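Local coordinates for Alpha/beta hydrolase fold protein (Ochrobactrum, PDB 4G9E) that is an N-acyl homoserine lactonase, thought to open the lactone ring of acyl-homoserine signal molecules by hydrolysing its ester bond, at residues Gly24-Met29 against Glu117-Met122; Asp95-Gly100 against Arg264-Cys269; Arg131-Gln136 against Leu224-Lys229. All coordinates share one frame; numbering follows the deposited sequence.

In the fold
Contacts 1 and 2 form one block among the inner strands of the central sheet, near the N-terminal ends of those strands. Their centres are about 4 Å apart, because strand 97-101 of contact 2 runs between strands 24-30 and 120-124 of contact 1. Probable backbone hydrogen bonds join them: Leu28 O meets Phe99 N at 2.8 Å and Met122 N meets Val98 O at 2.8 Å. Contact 3 stands apart, with its centre about 25 Å from that of contact 1 and 24 Å from that of contact 2. There the side chain of Glu133 is about 12 Å from bound N-butanoyl-L-homoserine. Segment 95-100 ends at Gly100, the first glycine of a probable nucleophile elbow.

Contact 1: Gly24-Met29 against Glu117-Met122; sequences GAPLLM and EMRGLM
Ala25 and Pro26 meet Arg119 across a gap in which strand 97-101 is interposed, so the parallel strands 24-30 and 120-124 share no backbone hydrogen bond and side chains alone join the two segments. All of the touching is done by one atom of the arginine, NH2. The methyl CB of Ala25 lies 3.7 Å from Arg119 NH2, approaching the guanidinium obliquely. Pro26 comes in at the guanidinium edge, near its plane, with its CD 3.9 Å from Arg119 NH2, and the two side chains cross at about a right angle. Arg119 reaches this place because its chain folds at chi3 (-82°), turning the guanidinium out of the line of its methylenes. The charged end is fixed by a salt bridge from NH2 to Asp95, at the start of the intervening segment; the neighbouring apolar groups simply pack beside it. Small alanine and compact proline suit such a spot: they fill the surface next to a charge without competing for its polar partners. Proline also costs the strand little here, since its carbonyl still bonds to the backbone of Val97. Only 75 Å² is buried in all, near the surface, where the strands begin. On one flank Ala25 touches Trp52 of strand 52-57, while Thr270, at the end of helix 255-270, is touched by both Ala25 and Arg119.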
ATOM      1  N   GLY A  24      -3.715 -20.016   6.262  1.00 10.96           N
ATOM      2  CA  GLY A  24      -2.709 -19.469   7.149  1.00 11.46           C
ATOM      3  C   GLY A  24      -3.024 -18.075   7.645  1.00 10.58           C
ATOM      4  O   GLY A  24      -4.095 -17.525   7.376  1.00 12.30           O
ATOM      5  N   ALA A  25      -2.068 -17.506   8.370  1.00  9.82           N
ATOM      6  CA  ALA A  25      -2.186 -16.162   8.916  1.00 10.53           C
ATOM      7  C   ALA A  25      -2.626 -15.142   7.858  1.00  9.90           C
ATOM      8  O   ALA A  25      -2.274 -15.244   6.688  1.00 10.94           O
ATOM      9  CB  ALA A  25      -0.864 -15.745   9.526  1.00 12.08           C
ATOM     10  N   PRO A  26      -3.407 -14.142   8.268  1.00  9.00           N
ATOM     11  CA  PRO A  26      -3.888 -13.140   7.313  1.00  9.21           C
ATOM     12  C   PRO A  26      -2.856 -12.074   6.940  1.00  8.25           C
ATOM     13  O   PRO A  26      -2.051 -11.637   7.766  1.00  8.45           O
ATOM     14  CB  PRO A  26      -5.073 -12.512   8.050  1.00 10.63           C
ATOM     15  CG  PRO A  26      -4.743 -12.693   9.498  1.00 12.02           C
ATOM     16  CD  PRO A  26      -4.049 -14.018   9.586  1.00 11.23           C
ATOM     17  N   LEU A  27      -2.923 -11.658   5.677  1.00  8.02           N
ATOM     18  CA  LEU A  27      -2.125 -10.574   5.118  1.00  7.34           C
ATOM     19  C   LEU A  27      -3.078  -9.582   4.472  1.00  7.51           C
ATOM     20  O   LEU A  27      -3.789  -9.936   3.533  1.00  9.04           O
ATOM     21  CB  LEU A  27      -1.176 -11.114   4.042  1.00  8.13           C
ATOM     22  CG  LEU A  27      -0.407 -10.032   3.279  1.00  8.24           C
ATOM     23  CD1 LEU A  27       0.708  -9.437   4.123  1.00  8.76           C
ATOM     24  CD2 LEU A  27       0.141 -10.567   1.964  1.00  8.81           C
ATOM     25  N   LEU A  28      -3.101  -8.355   4.982  1.00  7.41           N
ATOM     26  CA  LEU A  28      -3.832  -7.273   4.344  1.00  7.69           C
ATOM     27  C   LEU A  28      -2.890  -6.591   3.361  1.00  6.71           C
ATOM     28  O   LEU A  28      -1.820  -6.136   3.754  1.00  8.02           O
ATOM     29  CB  LEU A  28      -4.283  -6.271   5.401  1.00  7.92           C
ATOM     30  CG  LEU A  28      -4.847  -4.956   4.867  1.00  7.81           C
ATOM     31  CD1 LEU A  28      -6.107  -5.187   4.055  1.00  8.87           C
ATOM     32  CD2 LEU A  28      -5.138  -3.996   6.032  1.00  8.85           C
ATOM     33  N   MET A  29      -3.283  -6.535   2.090  1.00  7.14           N
ATOM     34  CA  MET A  29      -2.508  -5.841   1.063  1.00  6.58           C
ATOM     35  C   MET A  29      -3.263  -4.581   0.668  1.00  6.83           C
ATOM     36  O   MET A  29      -4.433  -4.667   0.294  1.00  7.92           O
ATOM     37  CB  MET A  29      -2.307  -6.731  -0.171  1.00  6.97           C
ATOM     38  CG  MET A  29      -1.566  -8.018   0.126  1.00  7.53           C
ATOM     39  SD  MET A  29      -1.190  -9.005  -1.338  1.00  7.93           S
ATOM     40  CE  MET A  29       0.232  -8.117  -1.955  1.00  9.34           C
ATOM     41  N   GLU A 117      -2.511  -4.739  17.046  1.00 13.38           N
ATOM     42  CA  GLU A 117      -2.038  -6.134  17.009  1.00 13.41           C
ATOM     43  C   GLU A 117      -1.433  -6.526  15.646  1.00 10.85           C
ATOM     44  O   GLU A 117      -1.132  -7.706  15.412  1.00 11.52           O
ATOM     45  CB  GLU A 117      -3.139  -7.092  17.438  1.00 20.00           C
ATOM     46  CG  GLU A 117      -3.496  -6.997  18.922  1.00 20.00           C
ATOM     47  CD  GLU A 117      -2.416  -7.627  19.886  1.00 20.00           C
ATOM     48  OE1 GLU A 117      -1.359  -8.171  19.433  1.00 20.00           O
ATOM     49  OE2 GLU A 117      -2.633  -7.561  21.129  1.00 20.00           O
ATOM     50  N   MET A 118      -1.217  -5.518  14.792  1.00  9.71           N
ATOM     51  CA  MET A 118      -0.524  -5.736  13.526  1.00  8.94           C
ATOM     52  C   MET A 118       0.748  -6.529  13.783  1.00  8.89           C
ATOM     53  O   MET A 118       1.547  -6.159  14.642  1.00 10.62           O
ATOM     54  CB  MET A 118      -0.162  -4.388  12.904  1.00  9.03           C
ATOM     55  CG  MET A 118       0.120  -4.466  11.414  1.00  8.67           C
ATOM     56  SD  MET A 118       0.772  -2.949  10.691  1.00  8.98           S
ATOM     57  CE  MET A 118      -0.587  -1.809  10.960  1.00  9.52           C
ATOM     58  N   ARG A 119       0.965  -7.595  13.022  1.00  8.61           N
ATOM     59  CA  ARG A 119       2.122  -8.435  13.301  1.00  8.79           C
ATOM     60  C   ARG A 119       3.385  -7.995  12.582  1.00  7.96           C
ATOM     61  O   ARG A 119       4.482  -8.398  12.946  1.00  9.36           O
ATOM     62  CB  ARG A 119       1.805  -9.908  13.078  1.00 10.66           C
ATOM     63  CG  ARG A 119       1.063 -10.454  14.295  1.00 14.08           C
ATOM     64  CD  ARG A 119       0.912 -11.944  14.318  1.00 16.91           C
ATOM     65  NE  ARG A 119      -0.217 -12.370  13.508  1.00 17.09           N
ATOM     66  CZ  ARG A 119      -0.591 -13.638  13.380  1.00 18.01           C
ATOM     67  NH1 ARG A 119       0.073 -14.591  14.022  1.00 18.54           N
ATOM     68  NH2 ARG A 119      -1.630 -13.950  12.619  1.00 18.98           N
ATOM     69  N   GLY A 120       3.226  -7.151  11.571  1.00  7.57           N
ATOM     70  CA  GLY A 120       4.350  -6.592  10.851  1.00  7.27           C
ATOM     71  C   GLY A 120       3.807  -5.710   9.749  1.00  6.61           C
ATOM     72  O   GLY A 120       2.644  -5.853   9.370  1.00  7.14           O
ATOM     73  N   LEU A 121       4.651  -4.820   9.235  1.00  6.78           N
ATOM     74  CA  LEU A 121       4.293  -3.952   8.117  1.00  6.75           C
ATOM     75  C   LEU A 121       5.403  -4.002   7.089  1.00  6.58           C
ATOM     76  O   LEU A 121       6.557  -3.737   7.434  1.00  6.91           O
ATOM     77  CB  LEU A 121       4.139  -2.512   8.611  1.00  7.10           C
ATOM     78  CG  LEU A 121       3.959  -1.435   7.538  1.00  7.02           C
ATOM     79  CD1 LEU A 121       2.656  -1.632   6.801  1.00  7.86           C
ATOM     80  CD2 LEU A 121       3.994  -0.052   8.181  1.00  8.28           C
ATOM     81  N   MET A 122       5.066  -4.341   5.844  1.00  6.24           N
ATOM     82  CA  MET A 122       6.017  -4.227   4.736  1.00  6.49           C
ATOM     83  C   MET A 122       5.569  -3.082   3.843  1.00  6.27           C
ATOM     84  O   MET A 122       4.393  -3.009   3.483  1.00  6.82           O
ATOM     85  CB  MET A 122       6.097  -5.526   3.922  1.00  7.44           C
ATOM     86  CG  MET A 122       7.039  -5.407   2.715  1.00  7.49           C
ATOM     87  SD  MET A 122       7.203  -6.912   1.739  1.00  8.51           S
ATOM     88  CE  MET A 122       8.236  -7.873   2.843  1.00  9.36           C
TER

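Contact 2: Asp95-Gly100 against Arg264-Cys269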
ATOM      1  N   ASP A  95      -4.973  -9.191  13.818  1.00 11.67           N
ATOM      2  CA  ASP A  95      -3.531  -9.451  13.839  1.00 11.97           C
ATOM      3  C   ASP A  95      -2.920  -9.730  12.472  1.00 10.40           C
ATOM      4  O   ASP A  95      -1.962 -10.497  12.347  1.00 11.36           O
ATOM      5  CB  ASP A  95      -3.218 -10.602  14.797  1.00 15.15           C
ATOM      6  CG  ASP A  95      -3.848 -11.908  14.364  1.00 17.62           C
ATOM      7  OD1 ASP A  95      -4.687 -11.908  13.438  1.00 19.00           O
ATOM      8  OD2 ASP A  95      -3.508 -12.945  14.966  1.00 21.98           O
ATOM      9  N   ALA A  96      -3.460  -9.099  11.441  1.00  8.70           N
ATOM     10  CA  ALA A  96      -2.883  -9.252  10.116  1.00  8.41           C
ATOM     11  C   ALA A  96      -1.465  -8.713  10.072  1.00  7.53           C
ATOM     12  O   ALA A  96      -1.105  -7.768  10.785  1.00  8.65           O
ATOM     13  CB  ALA A  96      -3.732  -8.543   9.086  1.00  8.82           C
ATOM     14  N   VAL A  97      -0.664  -9.321   9.207  1.00  7.50           N
ATOM     15  CA  VAL A  97       0.503  -8.646   8.651  1.00  7.51           C
ATOM     16  C   VAL A  97      -0.029  -7.706   7.574  1.00  6.78           C
ATOM     17  O   VAL A  97      -0.986  -8.047   6.879  1.00  7.69           O
ATOM     18  CB  VAL A  97       1.493  -9.668   8.031  1.00  8.30           C
ATOM     19  CG1 VAL A  97       2.676  -8.966   7.365  1.00  8.61           C
ATOM     20  CG2 VAL A  97       1.973 -10.651   9.098  1.00  9.90           C
ATOM     21  N   VAL A  98       0.557  -6.515   7.459  1.00  7.33           N
ATOM     22  CA  VAL A  98       0.113  -5.553   6.452  1.00  7.33           C
ATOM     23  C   VAL A  98       1.213  -5.324   5.429  1.00  6.77           C
ATOM     24  O   VAL A  98       2.366  -5.100   5.793  1.00  7.39           O
ATOM     25  CB  VAL A  98      -0.332  -4.216   7.095  1.00  8.12           C
ATOM     26  CG1 VAL A  98      -0.714  -3.194   6.016  1.00  8.60           C
ATOM     27  CG2 VAL A  98      -1.494  -4.479   8.047  1.00  9.42           C
ATOM     28  N   PHE A  99       0.845  -5.411   4.154  1.00  6.80           N
ATOM     29  CA  PHE A  99       1.702  -4.985   3.063  1.00  7.13           C
ATOM     30  C   PHE A  99       1.064  -3.754   2.433  1.00  7.03           C
ATOM     31  O   PHE A  99      -0.086  -3.807   2.004  1.00  7.60           O
ATOM     32  CB  PHE A  99       1.854  -6.076   1.993  1.00  7.91           C
ATOM     33  CG  PHE A  99       2.492  -5.564   0.741  1.00  7.32           C
ATOM     34  CD1 PHE A  99       3.844  -5.282   0.720  1.00  7.83           C
ATOM     35  CD2 PHE A  99       1.729  -5.266  -0.384  1.00  8.77           C
ATOM     36  CE1 PHE A  99       4.441  -4.757  -0.414  1.00  8.47           C
ATOM     37  CE2 PHE A  99       2.322  -4.743  -1.524  1.00  9.11           C
ATOM     38  CZ  PHE A  99       3.677  -4.487  -1.536  1.00  8.95           C
ATOM     39  N   GLY A 100       1.811  -2.657   2.360  1.00  6.28           N
ATOM     40  CA  GLY A 100       1.295  -1.450   1.742  1.00  6.73           C
ATOM     41  C   GLY A 100       2.140  -1.035   0.560  1.00  6.79           C
ATOM     42  O   GLY A 100       3.358  -0.869   0.685  1.00  7.16           O
ATOM     43  N   ARG A 264       8.869 -14.716   3.405  1.00  6.88           N
ATOM     44  CA  ARG A 264       9.792 -14.814   4.525  1.00  7.34           C
ATOM     45  C   ARG A 264       9.362 -13.877   5.650  1.00  7.10           C
ATOM     46  O   ARG A 264       9.399 -14.243   6.822  1.00  7.38           O
ATOM     47  CB  ARG A 264      11.232 -14.544   4.089  1.00  8.17           C
ATOM     48  CG  ARG A 264      12.261 -14.897   5.147  1.00  9.50           C
ATOM     49  CD  ARG A 264      13.663 -14.909   4.573  1.00 10.75           C
ATOM     50  NE  ARG A 264      14.179 -13.603   4.159  1.00 10.29           N
ATOM     51  CZ  ARG A 264      14.442 -13.255   2.902  1.00 11.17           C
ATOM     52  NH1 ARG A 264      14.964 -12.065   2.644  1.00 12.30           N
ATOM     53  NH2 ARG A 264      14.191 -14.087   1.901  1.00 12.98           N
ATOM     54  N   PHE A 265       8.931 -12.677   5.286  1.00  6.87           N
ATOM     55  CA  PHE A 265       8.461 -11.710   6.263  1.00  7.06           C
ATOM     56  C   PHE A 265       7.216 -12.224   6.987  1.00  6.87           C
ATOM     57  O   PHE A 265       7.132 -12.146   8.217  1.00  7.34           O
ATOM     58  CB  PHE A 265       8.172 -10.376   5.574  1.00  7.38           C
ATOM     59  CG  PHE A 265       7.809  -9.277   6.523  1.00  7.04           C
ATOM     60  CD1 PHE A 265       8.688  -8.889   7.520  1.00  7.57           C
ATOM     61  CD2 PHE A 265       6.594  -8.612   6.406  1.00  7.05           C
ATOM     62  CE1 PHE A 265       8.359  -7.858   8.397  1.00  7.81           C
ATOM     63  CE2 PHE A 265       6.260  -7.580   7.281  1.00  7.45           C
ATOM     64  CZ  PHE A 265       7.149  -7.198   8.262  1.00  7.91           C
ATOM     65  N   ILE A 266       6.248 -12.763   6.251  1.00  6.89           N
ATOM     66  CA  ILE A 266       5.051 -13.300   6.890  1.00  7.54           C
ATOM     67  C   ILE A 266       5.422 -14.438   7.843  1.00  7.54           C
ATOM     68  O   ILE A 266       4.970 -14.471   8.990  1.00  7.76           O
ATOM     69  CB  ILE A 266       4.004 -13.786   5.875  1.00  7.44           C
ATOM     70  CG1 ILE A 266       3.496 -12.625   5.016  1.00  7.76           C
ATOM     71  CG2 ILE A 266       2.845 -14.459   6.593  1.00  8.73           C
ATOM     72  CD1 ILE A 266       2.725 -13.082   3.789  1.00  9.02           C
ATOM     73  N   ARG A 267       6.260 -15.364   7.382  1.00  7.71           N
ATOM     74  CA  ARG A 267       6.697 -16.467   8.233  1.00  7.99           C
ATOM     75  C   ARG A 267       7.353 -15.921   9.502  1.00  8.13           C
ATOM     76  O   ARG A 267       7.053 -16.367  10.613  1.00  8.59           O
ATOM     77  CB  ARG A 267       7.660 -17.381   7.456  1.00  8.11           C
ATOM     78  CG  ARG A 267       8.013 -18.694   8.143  1.00  8.66           C
ATOM     79  CD  ARG A 267       9.096 -18.583   9.209  1.00  9.31           C
ATOM     80  NE  ARG A 267      10.280 -17.844   8.789  1.00  9.30           N
ATOM     81  CZ  ARG A 267      11.312 -18.358   8.121  1.00  9.09           C
ATOM     82  NH1 ARG A 267      12.331 -17.570   7.812  1.00  9.74           N
ATOM     83  NH2 ARG A 267      11.343 -19.649   7.768  1.00  9.96           N
ATOM     84  N   ASP A 268       8.249 -14.957   9.339  1.00  7.60           N
ATOM     85  CA  ASP A 268       8.963 -14.395  10.472  1.00  8.31           C
ATOM     86  C   ASP A 268       8.023 -13.724  11.470  1.00  8.51           C
ATOM     87  O   ASP A 268       8.234 -13.808  12.674  1.00 10.57           O
ATOM     88  CB  ASP A 268      10.019 -13.389  10.024  1.00  8.57           C
ATOM     89  CG  ASP A 268      11.216 -14.023   9.338  1.00  8.84           C
ATOM     90  OD1 ASP A 268      11.341 -15.272   9.293  1.00  9.40           O
ATOM     91  OD2 ASP A 268      12.050 -13.225   8.861  1.00 10.47           O
ATOM     92  N   CYS A 269       6.994 -13.044  10.971  1.00  8.45           N
ATOM     93  CA  CYS A 269       6.090 -12.281  11.833  1.00  9.14           C
ATOM     94  C   CYS A 269       5.002 -13.127  12.478  1.00  9.23           C
ATOM     95  O   CYS A 269       4.352 -12.671  13.419  1.00 10.84           O
ATOM     96  CB  CYS A 269       5.416 -11.168  11.034  1.00  9.11           C
ATOM     97  SG  CYS A 269       6.490  -9.821  10.545  1.00  9.32           S
TER
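Val97 turns both of its methyl groups toward segment 264-269 of helix 255-270 and accounts for about half of the 156 Å² buried here. Its CG1 stands anti to the backbone N (chi1 176°), which directs this methyl to the Phe265 ring and leaves CG2 for Cys269. The CG1 methyl lies 3.8 Å from Phe265 CE2, approaching the ring obliquely, and 4.4 Å from Ile266 CG1. On the other branch, Val97 CG2 packs 4.0 Å from Cys269 CB. A forked, beta-branched residue fits this place well: it favours the extended backbone and offers two methyls to residues one helical turn apart. Phe265 supplies a broad apolar surface, and Cys269, a turn later, lays its sulfur over one face of that ring, 3.4 Å above the plane and offset toward the rim. The ring is further held by an edge-to-face stack with Trp236.

This is the helix-on-sheet packing of the alpha/beta hydrolase fold, in which helix 255-270 lies against the central strand 97-101. The axes of 97-100 and 264-269 run roughly antiparallel (153°) and approach to 9.7 Å, and Gly100 belongs to a probable nucleophile elbow. The side of the helix turned away from Val97 is polar. There Arg267 grips Asp268 side-on, its NE and NH1 both reaching OD1; the NE bond is 2.8 Å long and lies in the guanidinium plane. Asp268 OD2 is bonded to Trp236 NE1, so the carboxylate is held at both oxygens.

Contact 3: Arg131-Gln136 against Leu224-Lys229; sequences REEVGQ and LDFVSK
Phe226 points its ring between Gln136 and Glu133, meeting the first with a face and the second with an edge. In this alpha/beta hydrolase fold the two segments belong to connections that follow strands 120-124 and 211-216, and the contact joins two short helices, 134-137 and 224-227, at the protein surface. The ring is directed across the gap by chi1 of -180°, which sets CG opposite the backbone N and extends the side chain away from its own helix.

Gln136 presents mainly its root: CB is 3.7 Å from Phe226 CE2, and its carbonyl carbon lies over one ring face. The Gln136 carbonyl oxygen adds a packing contact, 3.8 Å from Phe226 CB. The side-chain amide lies beyond the ring's rim, with Gln136 OE1 3.9 Å from Phe226 CE2 and the amide plane turned 86° from the ring. An exposed glutamine is apt here, with apolar atoms near its backbone to cover the aromatic surface and a polar end suited to the solvent boundary.

Glu133, in the N-cap position of helix 134-137, comes from another direction, its carboxylate turned 80° from the ring. The carboxylate is also held elsewhere: OE1 accepts a bond from Ala130 N and OE2 forms a salt bridge with Arg201. An edge approach places negative charge beside the slightly positive ring hydrogens, which should be mildly favourable. Glu133 OE1 makes it in the plane of the ring, 4.0 Å from Phe226 CZ.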
ATOM      1  N   ARG A 131       6.274  15.920   6.628  1.00 11.46           N
ATOM      2  CA  ARG A 131       5.722  16.725   5.548  1.00 12.84           C
ATOM      3  C   ARG A 131       6.789  17.561   4.834  1.00 13.65           C
ATOM      4  O   ARG A 131       6.713  17.757   3.622  1.00 15.23           O
ATOM      5  CB  ARG A 131       4.579  17.610   6.044  1.00 13.44           C
ATOM      6  CG  ARG A 131       5.008  18.735   6.961  1.00 12.80           C
ATOM      7  CD  ARG A 131       3.828  19.570   7.395  1.00 13.18           C
ATOM      8  NE  ARG A 131       4.279  20.841   7.926  1.00 14.52           N
ATOM      9  CZ  ARG A 131       3.474  21.856   8.203  1.00 14.83           C
ATOM     10  NH1 ARG A 131       2.172  21.736   8.011  1.00 14.08           N
ATOM     11  NH2 ARG A 131       3.976  22.987   8.671  1.00 16.72           N
ATOM     12  N   GLU A 132       7.789  18.040   5.568  1.00 13.15           N
ATOM     13  CA  GLU A 132       8.811  18.888   4.957  1.00 14.35           C
ATOM     14  C   GLU A 132       9.836  18.107   4.122  1.00 14.62           C
ATOM     15  O   GLU A 132      10.682  18.700   3.454  1.00 16.44           O
ATOM     16  CB  GLU A 132       9.521  19.751   6.004  1.00 16.72           C
ATOM     17  CG  GLU A 132      10.460  19.017   6.941  1.00 19.48           C
ATOM     18  CD  GLU A 132       9.763  18.341   8.115  1.00 21.48           C
ATOM     19  OE1 GLU A 132       8.513  18.405   8.223  1.00 20.27           O
ATOM     20  OE2 GLU A 132      10.489  17.740   8.938  1.00 24.06           O
ATOM     21  N   GLU A 133       9.740  16.779   4.148  1.00 12.90           N
ATOM     22  CA  GLU A 133      10.702  15.907   3.485  1.00 12.80           C
ATOM     23  C   GLU A 133      10.171  15.307   2.196  1.00 11.93           C
ATOM     24  O   GLU A 133      10.829  14.472   1.591  1.00 11.74           O
ATOM     25  CB  GLU A 133      11.111  14.771   4.423  1.00 12.38           C
ATOM     26  CG  GLU A 133      11.859  15.244   5.646  1.00 13.73           C
ATOM     27  CD  GLU A 133      12.074  14.151   6.670  1.00 14.98           C
ATOM     28  OE1 GLU A 133      11.330  13.144   6.668  1.00 13.37           O
ATOM     29  OE2 GLU A 133      12.993  14.312   7.499  1.00 18.73           O
ATOM     30  N   VAL A 134       8.983  15.716   1.773  1.00 12.28           N
ATOM     31  CA  VAL A 134       8.381  15.120   0.585  1.00 13.54           C
ATOM     32  C   VAL A 134       9.289  15.249  -0.645  1.00 13.34           C
ATOM     33  O   VAL A 134       9.467  14.288  -1.400  1.00 13.70           O
ATOM     34  CB  VAL A 134       6.969  15.693   0.319  1.00 14.57           C
ATOM     35  CG1 VAL A 134       6.428  15.196  -1.007  1.00 16.25           C
ATOM     36  CG2 VAL A 134       6.025  15.313   1.463  1.00 15.70           C
ATOM     37  N   GLY A 135       9.895  16.419  -0.821  1.00 13.34           N
ATOM     38  CA  GLY A 135      10.806  16.634  -1.928  1.00 13.90           C
ATOM     39  C   GLY A 135      12.052  15.767  -1.869  1.00 13.35           C
ATOM     40  O   GLY A 135      12.616  15.414  -2.900  1.00 13.86           O
ATOM     41  N   GLN A 136      12.497  15.442  -0.661  1.00 12.75           N
ATOM     42  CA  GLN A 136      13.663  14.581  -0.474  1.00 12.98           C
ATOM     43  C   GLN A 136      13.370  13.104  -0.720  1.00 12.52           C
ATOM     44  O   GLN A 136      14.199  12.382  -1.261  1.00 13.86           O
ATOM     45  CB  GLN A 136      14.233  14.752   0.931  1.00 14.85           C
ATOM     46  CG  GLN A 136      14.786  16.133   1.200  1.00 18.14           C
ATOM     47  CD  GLN A 136      14.983  16.392   2.675  1.00 23.04           C
ATOM     48  OE1 GLN A 136      15.686  15.649   3.358  1.00 25.64           O
ATOM     49  NE2 GLN A 136      14.356  17.449   3.180  1.00 24.97           N
ATOM     50  N   LEU A 224      15.722   5.881  -3.401  1.00 12.12           N
ATOM     51  CA  LEU A 224      16.199   4.748  -2.619  1.00 12.46           C
ATOM     52  C   LEU A 224      17.308   5.140  -1.647  1.00 12.30           C
ATOM     53  O   LEU A 224      17.442   4.534  -0.582  1.00 13.23           O
ATOM     54  CB  LEU A 224      16.653   3.609  -3.533  1.00 13.51           C
ATOM     55  CG  LEU A 224      15.549   3.053  -4.430  1.00 15.16           C
ATOM     56  CD1 LEU A 224      16.081   1.900  -5.258  1.00 17.54           C
ATOM     57  CD2 LEU A 224      14.353   2.612  -3.599  1.00 16.77           C
ATOM     58  N   ASP A 225      18.109   6.138  -2.008  1.00 13.83           N
ATOM     59  CA  ASP A 225      19.148   6.654  -1.119  0.66 16.09           C
ATOM     60  C   ASP A 225      18.529   7.211   0.156  1.00 15.78           C
ATOM     61  O   ASP A 225      19.049   7.017   1.254  1.00 18.47           O
ATOM     62  CB  ASP A 225      19.953   7.768  -1.797  0.66 18.30           C
ATOM     63  CG  ASP A 225      20.858   7.256  -2.892  0.66 20.17           C
ATOM     64  OD1 ASP A 225      21.017   6.026  -3.003  0.66 20.48           O
ATOM     65  OD2 ASP A 225      21.425   8.091  -3.630  0.66 21.38           O
ATOM     66  N   PHE A 226      17.423   7.929  -0.003  1.00 13.33           N
ATOM     67  CA  PHE A 226      16.728   8.504   1.137  1.00 11.98           C
ATOM     68  C   PHE A 226      16.165   7.389   2.011  1.00 11.63           C
ATOM     69  O   PHE A 226      16.332   7.387   3.230  1.00 11.64           O
ATOM     70  CB  PHE A 226      15.601   9.420   0.664  1.00 12.45           C
ATOM     71  CG  PHE A 226      14.841  10.062   1.783  1.00 12.24           C
ATOM     72  CD1 PHE A 226      13.739   9.439   2.335  1.00 12.48           C
ATOM     73  CD2 PHE A 226      15.227  11.293   2.280  1.00 12.77           C
ATOM     74  CE1 PHE A 226      13.037  10.025   3.362  1.00 13.56           C
ATOM     75  CE2 PHE A 226      14.524  11.886   3.309  1.00 14.26           C
ATOM     76  CZ  PHE A 226      13.433  11.247   3.853  1.00 14.01           C
ATOM     77  N   VAL A 227      15.497   6.433   1.376  1.00 11.28           N
ATOM     78  CA  VAL A 227      14.890   5.322   2.093  1.00 12.02           C
ATOM     79  C   VAL A 227      15.929   4.547   2.910  1.00 12.80           C
ATOM     80  O   VAL A 227      15.663   4.140   4.042  1.00 12.77           O
ATOM     81  CB  VAL A 227      14.158   4.387   1.112  1.00 13.54           C
ATOM     82  CG1 VAL A 227      13.792   3.071   1.779  1.00 15.26           C
ATOM     83  CG2 VAL A 227      12.925   5.084   0.562  1.00 14.92           C
ATOM     84  N   SER A 228      17.116   4.361   2.342  1.00 13.79           N
ATOM     85  CA  SER A 228      18.167   3.601   3.017  1.00 14.99           C
ATOM     86  C   SER A 228      18.734   4.338   4.230  1.00 15.16           C
ATOM     87  O   SER A 228      19.519   3.775   4.991  1.00 17.33           O
ATOM     88  CB  SER A 228      19.295   3.249   2.044  1.00 16.76           C
ATOM     89  OG  SER A 228      20.059   4.396   1.730  1.00 19.77           O
ATOM     90  N   LYS A 229      18.334   5.595   4.407  1.00 14.80           N
ATOM     91  CA  LYS A 229      18.820   6.398   5.524  1.00 15.53           C
ATOM     92  C   LYS A 229      17.746   6.651   6.583  1.00 14.48           C
ATOM     93  O   LYS A 229      18.023   7.226   7.635  1.00 15.16           O
ATOM     94  CB  LYS A 229      19.389   7.725   5.019  1.00 17.28           C
ATOM     95  CG  LYS A 229      20.663   7.573   4.204  1.00 20.06           C
ATOM     96  CD  LYS A 229      21.133   8.911   3.643  1.00 24.27           C
ATOM     97  CE  LYS A 229      22.402   8.754   2.819  1.00 27.51           C
ATOM     98  NZ  LYS A 229      23.539   8.253   3.638  1.00 29.76           N
TER